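Local coordinates for ribonuclease J (Methanolobus psychrophilus R15, PDB 5HAB), which probably degrades RNA as an exoribonuclease of the metallo-beta-lactamase, beta-CASP family, at residues C195-E207 / N235-M247. The protein carries 1 engineered substitution. Sequence-based numbering, arbitrary orientation.
Sequences CDFKFDRTPTLGE and NGKTPSELIAHMM. With SO4 (sulfate ion), chain L; SO4 (sulfate ion), chain K.
Asp200 swings its carboxylate away from its backbone N (chi1 -166°) and Ser240 does the same with its hydroxyl (chi1 167°), which brings OD1 of Asp200 and OG of Ser240 to 2.7 Å, with the serine as donor. OD2 of Asp200 takes the backbone N of Glu241 at 2.8 Å along a nearly straight N-H line (169°). Both donors arrive syn, tilted out of the carboxylate plane. On its anti side OD1 also accepts from Thr202 N, closing an Asx turn, and three N-H or O-H groups fix the rotation of the carboxylate. Ser240 is the N-cap of helix 241-253, its OG accepting from Leu242 N at 2.9 Å; Asp200 therefore sits at the positive end of that helix dipole, which would favour its negative charge. The contact joins the loop after strand 189-194 of the metallo-beta-lactamase part to the N-terminal end of helix 241-253, which is followed by strand 262-266 of the parallel beta-CASP sheet. The extended chain of Lys198 runs past CG2 of Thr238, and its NZ donates to Pro239 O at 3.1 Å, in the carbonyl plane; Ser408 O is a further acceptor. A water links NZ of Lys198 to OE2 of Glu241, whose OE1 is salt-bridged to Arg273. OG1 of Thr204 makes a van der Waals contact with CG of Glu241 (3.4 Å), and a second water joins it to OE1. At the subunit interface, NZ of Lys237 lies over one face of the Arg201 guanidinium, 3.0 Å from NH1, like charges without a hydrogen bond; Asp250 of the second subunit meets the lysine charge.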
loop_
_atom_site.group_PDB
_atom_site.type_symbol
_atom_site.label_atom_id
_atom_site.label_comp_id
_atom_site.label_asym_id
_atom_site.label_seq_id
_atom_site.Cartn_x
_atom_site.Cartn_y
_atom_site.Cartn_z
ATOM N N CYS B 195 -3.066 -2.978 -29.267
ATOM C CA CYS B 195 -3.017 -2.110 -28.101
ATOM C C CYS B 195 -4.423 -1.648 -27.725
ATOM O O CYS B 195 -5.275 -1.466 -28.596
ATOM C CB CYS B 195 -2.108 -0.915 -28.378
ATOM S SG CYS B 195 -0.404 -1.359 -28.806
ATOM N N ASP B 196 -4.649 -1.453 -26.429
ATOM C CA ASP B 196 -5.985 -1.191 -25.882
ATOM C C ASP B 196 -6.946 -2.302 -26.271
ATOM O O ASP B 196 -7.931 -2.078 -26.973
ATOM C CB ASP B 196 -6.523 0.158 -26.350
ATOM C CG ASP B 196 -6.082 1.296 -25.462
ATOM O OD1 ASP B 196 -5.204 1.082 -24.605
ATOM O OD2 ASP B 196 -6.625 2.406 -25.615
ATOM N N PHE B 197 -6.658 -3.505 -25.795
ATOM C CA PHE B 197 -7.486 -4.647 -26.124
ATOM C C PHE B 197 -7.650 -5.602 -24.962
ATOM O O PHE B 197 -6.945 -5.536 -23.957
ATOM C CB PHE B 197 -6.895 -5.417 -27.293
ATOM C CG PHE B 197 -5.846 -6.407 -26.883
ATOM C CD1 PHE B 197 -4.546 -5.994 -26.652
ATOM C CD2 PHE B 197 -6.161 -7.751 -26.717
ATOM C CE1 PHE B 197 -3.578 -6.900 -26.270
ATOM C CE2 PHE B 197 -5.197 -8.656 -26.333
ATOM C CZ PHE B 197 -3.906 -8.231 -26.109
ATOM N N LYS B 198 -8.537 -6.557 -25.179
ATOM C CA LYS B 198 -8.919 -7.512 -24.172
ATOM C C LYS B 198 -9.562 -8.696 -24.875
ATOM O O LYS B 198 -10.392 -8.520 -25.765
ATOM C CB LYS B 198 -9.869 -6.842 -23.179
ATOM C CG LYS B 198 -10.956 -7.709 -22.616
ATOM C CD LYS B 198 -11.922 -6.850 -21.825
ATOM C CE LYS B 198 -12.871 -7.703 -21.015
ATOM N NZ LYS B 198 -13.600 -6.882 -20.023
ATOM N N PHE B 199 -9.146 -9.902 -24.516
ATOM C CA PHE B 199 -9.862 -11.082 -24.959
ATOM C C PHE B 199 -11.162 -11.157 -24.160
ATOM O O PHE B 199 -11.146 -11.097 -22.929
ATOM C CB PHE B 199 -9.024 -12.346 -24.758
ATOM C CG PHE B 199 -7.836 -12.444 -25.671
ATOM C CD1 PHE B 199 -7.792 -11.724 -26.851
ATOM C CD2 PHE B 199 -6.764 -13.258 -25.349
ATOM C CE1 PHE B 199 -6.700 -11.814 -27.695
ATOM C CE2 PHE B 199 -5.667 -13.352 -26.189
ATOM C CZ PHE B 199 -5.636 -12.631 -27.363
ATOM N N ASP B 200 -12.288 -11.282 -24.851
ATOM C CA ASP B 200 -13.574 -11.426 -24.178
ATOM C C ASP B 200 -14.414 -12.434 -24.948
ATOM O O ASP B 200 -14.882 -12.158 -26.049
ATOM C CB ASP B 200 -14.306 -10.085 -24.062
ATOM C CG ASP B 200 -15.468 -10.140 -23.083
ATOM O OD1 ASP B 200 -15.989 -11.249 -22.843
ATOM O OD2 ASP B 200 -15.857 -9.080 -22.547
ATOM N N ARG B 201 -14.612 -13.598 -24.344
ATOM C CA ARG B 201 -15.256 -14.724 -25.005
ATOM C C ARG B 201 -16.765 -14.693 -24.857
ATOM O O ARG B 201 -17.474 -15.454 -25.511
ATOM C CB ARG B 201 -14.688 -16.005 -24.416
ATOM C CG ARG B 201 -13.196 -16.086 -24.695
ATOM C CD ARG B 201 -12.503 -17.218 -23.948
ATOM N NE ARG B 201 -11.076 -17.325 -24.284
ATOM C CZ ARG B 201 -10.142 -16.511 -23.799
ATOM N NH1 ARG B 201 -10.498 -15.526 -22.990
ATOM N NH2 ARG B 201 -8.870 -16.655 -24.142
ATOM N N THR B 202 -17.249 -13.785 -24.015
ATOM C CA THR B 202 -18.680 -13.558 -23.856
ATOM C C THR B 202 -18.977 -12.058 -23.814
ATOM O O THR B 202 -19.442 -11.546 -22.796
ATOM C CB THR B 202 -19.235 -14.234 -22.572
ATOM O OG1 THR B 202 -18.589 -13.691 -21.413
ATOM C CG2 THR B 202 -19.006 -15.742 -22.603
ATOM N N PRO B 203 -18.709 -11.346 -24.924
ATOM C CA PRO B 203 -18.966 -9.903 -24.949
ATOM C C PRO B 203 -20.455 -9.610 -24.877
ATOM O O PRO B 203 -21.259 -10.479 -25.203
ATOM C CB PRO B 203 -18.391 -9.456 -26.302
ATOM C CG PRO B 203 -17.640 -10.636 -26.842
ATOM C CD PRO B 203 -18.260 -11.843 -26.234
ATOM N N THR B 204 -20.819 -8.406 -24.456
ATOM C CA THR B 204 -22.222 -8.030 -24.398
ATOM C C THR B 204 -22.651 -7.170 -25.590
ATOM O O THR B 204 -23.809 -6.761 -25.669
ATOM C CB THR B 204 -22.555 -7.277 -23.094
ATOM O OG1 THR B 204 -21.813 -6.056 -23.035
ATOM C CG2 THR B 204 -22.217 -8.133 -21.876
ATOM N N LEU B 205 -21.737 -6.892 -26.517
ATOM C CA LEU B 205 -22.098 -6.068 -27.673
ATOM C C LEU B 205 -21.371 -6.424 -28.967
ATOM O O LEU B 205 -22.011 -6.706 -29.983
ATOM C CB LEU B 205 -21.858 -4.591 -27.356
ATOM C CG LEU B 205 -22.910 -3.623 -27.897
ATOM C CD1 LEU B 205 -24.311 -4.094 -27.550
ATOM C CD2 LEU B 205 -22.673 -2.218 -27.370
ATOM N N GLY B 206 -20.046 -6.402 -28.942
ATOM C CA GLY B 206 -19.262 -6.706 -30.128
ATOM C C GLY B 206 -19.284 -8.169 -30.525
ATOM O O GLY B 206 -20.255 -8.886 -30.280
ATOM N N GLU B 207 -18.198 -8.612 -31.146
ATOM C CA GLU B 207 -18.079 -9.987 -31.605
ATOM C C GLU B 207 -16.991 -10.695 -30.811
ATOM O O GLU B 207 -16.148 -10.052 -30.181
ATOM C CB GLU B 207 -17.751 -10.045 -33.097
ATOM C CG GLU B 207 -18.797 -9.436 -34.007
ATOM C CD GLU B 207 -18.368 -9.454 -35.460
ATOM O OE1 GLU B 207 -17.217 -9.057 -35.748
ATOM O OE2 GLU B 207 -19.178 -9.874 -36.315
ATOM N N ASN B 235 -2.333 -10.647 -12.693
ATOM C CA ASN B 235 -2.337 -12.094 -12.763
ATOM C C ASN B 235 -3.616 -12.646 -13.394
ATOM O O ASN B 235 -4.704 -12.109 -13.190
ATOM C CB ASN B 235 -2.141 -12.655 -11.352
ATOM C CG ASN B 235 -2.354 -14.140 -11.282
ATOM O OD1 ASN B 235 -3.488 -14.615 -11.312
ATOM N ND2 ASN B 235 -1.260 -14.890 -11.188
ATOM N N GLY B 236 -3.475 -13.718 -14.165
ATOM C CA GLY B 236 -4.620 -14.420 -14.715
ATOM C C GLY B 236 -5.129 -13.883 -16.036
ATOM O O GLY B 236 -4.348 -13.477 -16.897
ATOM N N LYS B 237 -6.447 -13.905 -16.203
ATOM C CA LYS B 237 -7.081 -13.447 -17.433
ATOM C C LYS B 237 -8.059 -12.326 -17.114
ATOM O O LYS B 237 -8.603 -12.274 -16.011
ATOM C CB LYS B 237 -7.796 -14.594 -18.145
ATOM C CG LYS B 237 -9.059 -15.068 -17.448
ATOM C CD LYS B 237 -9.712 -16.211 -18.206
ATOM C CE LYS B 237 -10.217 -15.764 -19.567
ATOM N NZ LYS B 237 -10.888 -16.882 -20.286
ATOM N N THR B 238 -8.246 -11.403 -18.056
ATOM C CA THR B 238 -9.192 -10.317 -17.846
ATOM C C THR B 238 -10.599 -10.880 -17.725
ATOM O O THR B 238 -11.037 -11.644 -18.582
ATOM C CB THR B 238 -9.180 -9.284 -18.992
ATOM O OG1 THR B 238 -7.832 -8.945 -19.331
ATOM C CG2 THR B 238 -9.901 -8.030 -18.557
ATOM N N PRO B 239 -11.300 -10.529 -16.644
ATOM C CA PRO B 239 -12.701 -10.936 -16.518
ATOM C C PRO B 239 -13.540 -10.375 -17.661
ATOM O O PRO B 239 -13.272 -9.270 -18.127
ATOM C CB PRO B 239 -13.130 -10.345 -15.167
ATOM C CG PRO B 239 -12.063 -9.370 -14.793
ATOM C CD PRO B 239 -10.805 -9.848 -15.437
ATOM N N SER B 240 -14.523 -11.142 -18.118
ATOM C CA SER B 240 -15.380 -10.718 -19.213
ATOM C C SER B 240 -16.218 -9.497 -18.856
ATOM O O SER B 240 -16.446 -9.200 -17.685
ATOM C CB SER B 240 -16.298 -11.859 -19.646
ATOM O OG SER B 240 -17.334 -11.377 -20.486
ATOM N N GLU B 241 -16.644 -8.775 -19.885
ATOM C CA GLU B 241 -17.600 -7.686 -19.729
ATOM C C GLU B 241 -18.905 -8.208 -19.123
ATOM O O GLU B 241 -19.640 -7.476 -18.456
ATOM C CB GLU B 241 -17.867 -7.029 -21.088
ATOM C CG GLU B 241 -19.017 -6.047 -21.118
ATOM C CD GLU B 241 -18.780 -4.848 -20.233
ATOM O OE1 GLU B 241 -19.764 -4.171 -19.870
ATOM O OE2 GLU B 241 -17.609 -4.563 -19.907
ATOM N N LEU B 242 -19.173 -9.487 -19.355
ATOM C CA LEU B 242 -20.352 -10.141 -18.811
ATOM C C LEU B 242 -20.356 -10.081 -17.287
ATOM O O LEU B 242 -21.411 -9.974 -16.670
ATOM C CB LEU B 242 -20.428 -11.588 -19.294
ATOM C CG LEU B 242 -21.641 -12.386 -18.821
ATOM C CD1 LEU B 242 -22.929 -11.668 -19.195
ATOM C CD2 LEU B 242 -21.613 -13.766 -19.438
ATOM N N ILE B 243 -19.171 -10.144 -16.689
ATOM C CA ILE B 243 -19.031 -10.040 -15.241
ATOM C C ILE B 243 -19.527 -8.682 -14.748
ATOM O O ILE B 243 -20.247 -8.600 -13.748
ATOM C CB ILE B 243 -17.569 -10.282 -14.818
ATOM C CG1 ILE B 243 -17.122 -11.685 -15.240
ATOM C CG2 ILE B 243 -17.384 -10.049 -13.323
ATOM C CD1 ILE B 243 -18.035 -12.803 -14.751
ATOM N N ALA B 244 -19.143 -7.619 -15.454
ATOM C CA ALA B 244 -19.573 -6.265 -15.102
ATOM C C ALA B 244 -21.071 -6.114 -15.329
ATOM O O ALA B 244 -21.769 -5.441 -14.566
ATOM C CB ALA B 244 -18.803 -5.225 -15.913
ATOM N N HIS B 245 -21.556 -6.746 -16.390
ATOM C CA HIS B 245 -22.983 -6.790 -16.672
ATOM C C HIS B 245 -23.742 -7.386 -15.479
ATOM O O HIS B 245 -24.680 -6.779 -14.959
ATOM C CB HIS B 245 -23.235 -7.598 -17.949
ATOM C CG HIS B 245 -24.681 -7.723 -18.314
ATOM N ND1 HIS B 245 -25.361 -6.749 -19.013
ATOM C CD2 HIS B 245 -25.573 -8.716 -18.088
ATOM C CE1 HIS B 245 -26.611 -7.134 -19.196
ATOM N NE2 HIS B 245 -26.765 -8.325 -18.645
ATOM N N MET B 246 -23.298 -8.558 -15.034
ATOM C CA MET B 246 -23.914 -9.269 -13.918
ATOM C C MET B 246 -23.868 -8.449 -12.628
ATOM O O MET B 246 -24.885 -8.292 -11.947
ATOM C CB MET B 246 -23.214 -10.616 -13.698
ATOM C CG MET B 246 -23.302 -11.620 -14.849
ATOM S SD MET B 246 -24.808 -12.606 -14.892
ATOM C CE MET B 246 -25.940 -11.518 -15.753
ATOM N N MET B 247 -22.693 -7.914 -12.302
ATOM C CA MET B 247 -22.542 -7.123 -11.079
ATOM C C MET B 247 -23.423 -5.875 -11.087
ATOM O O MET B 247 -24.022 -5.518 -10.068
ATOM C CB MET B 247 -21.079 -6.719 -10.874
ATOM C CG MET B 247 -20.153 -7.890 -10.596
ATOM S SD MET B 247 -18.520 -7.418 -9.986
ATOM C CE MET B 247 -17.952 -6.291 -11.253
HETATM S S SO4 L . -30.077 -10.059 -18.100
HETATM O O1 SO4 L . -30.695 -10.391 -16.817
HETATM O O2 SO4 L . -29.947 -11.269 -18.906
HETATM O O3 SO4 L . -30.905 -9.083 -18.807
HETATM O O4 SO4 L . -28.752 -9.495 -17.867
HETATM S S SO4 K . 1.706 -11.996 -9.156
HETATM O O1 SO4 K . 1.396 -11.877 -7.734
HETATM O O2 SO4 K . 1.416 -13.355 -9.611
HETATM O O3 SO4 K . 0.891 -11.045 -9.905
HETATM O O4 SO4 K . 3.121 -11.701 -9.371
HETATM O O HOH W 1 -14.937 -4.718 -20.620
HETATM O O HOH W 2 -22.435 -4.814 -20.231
#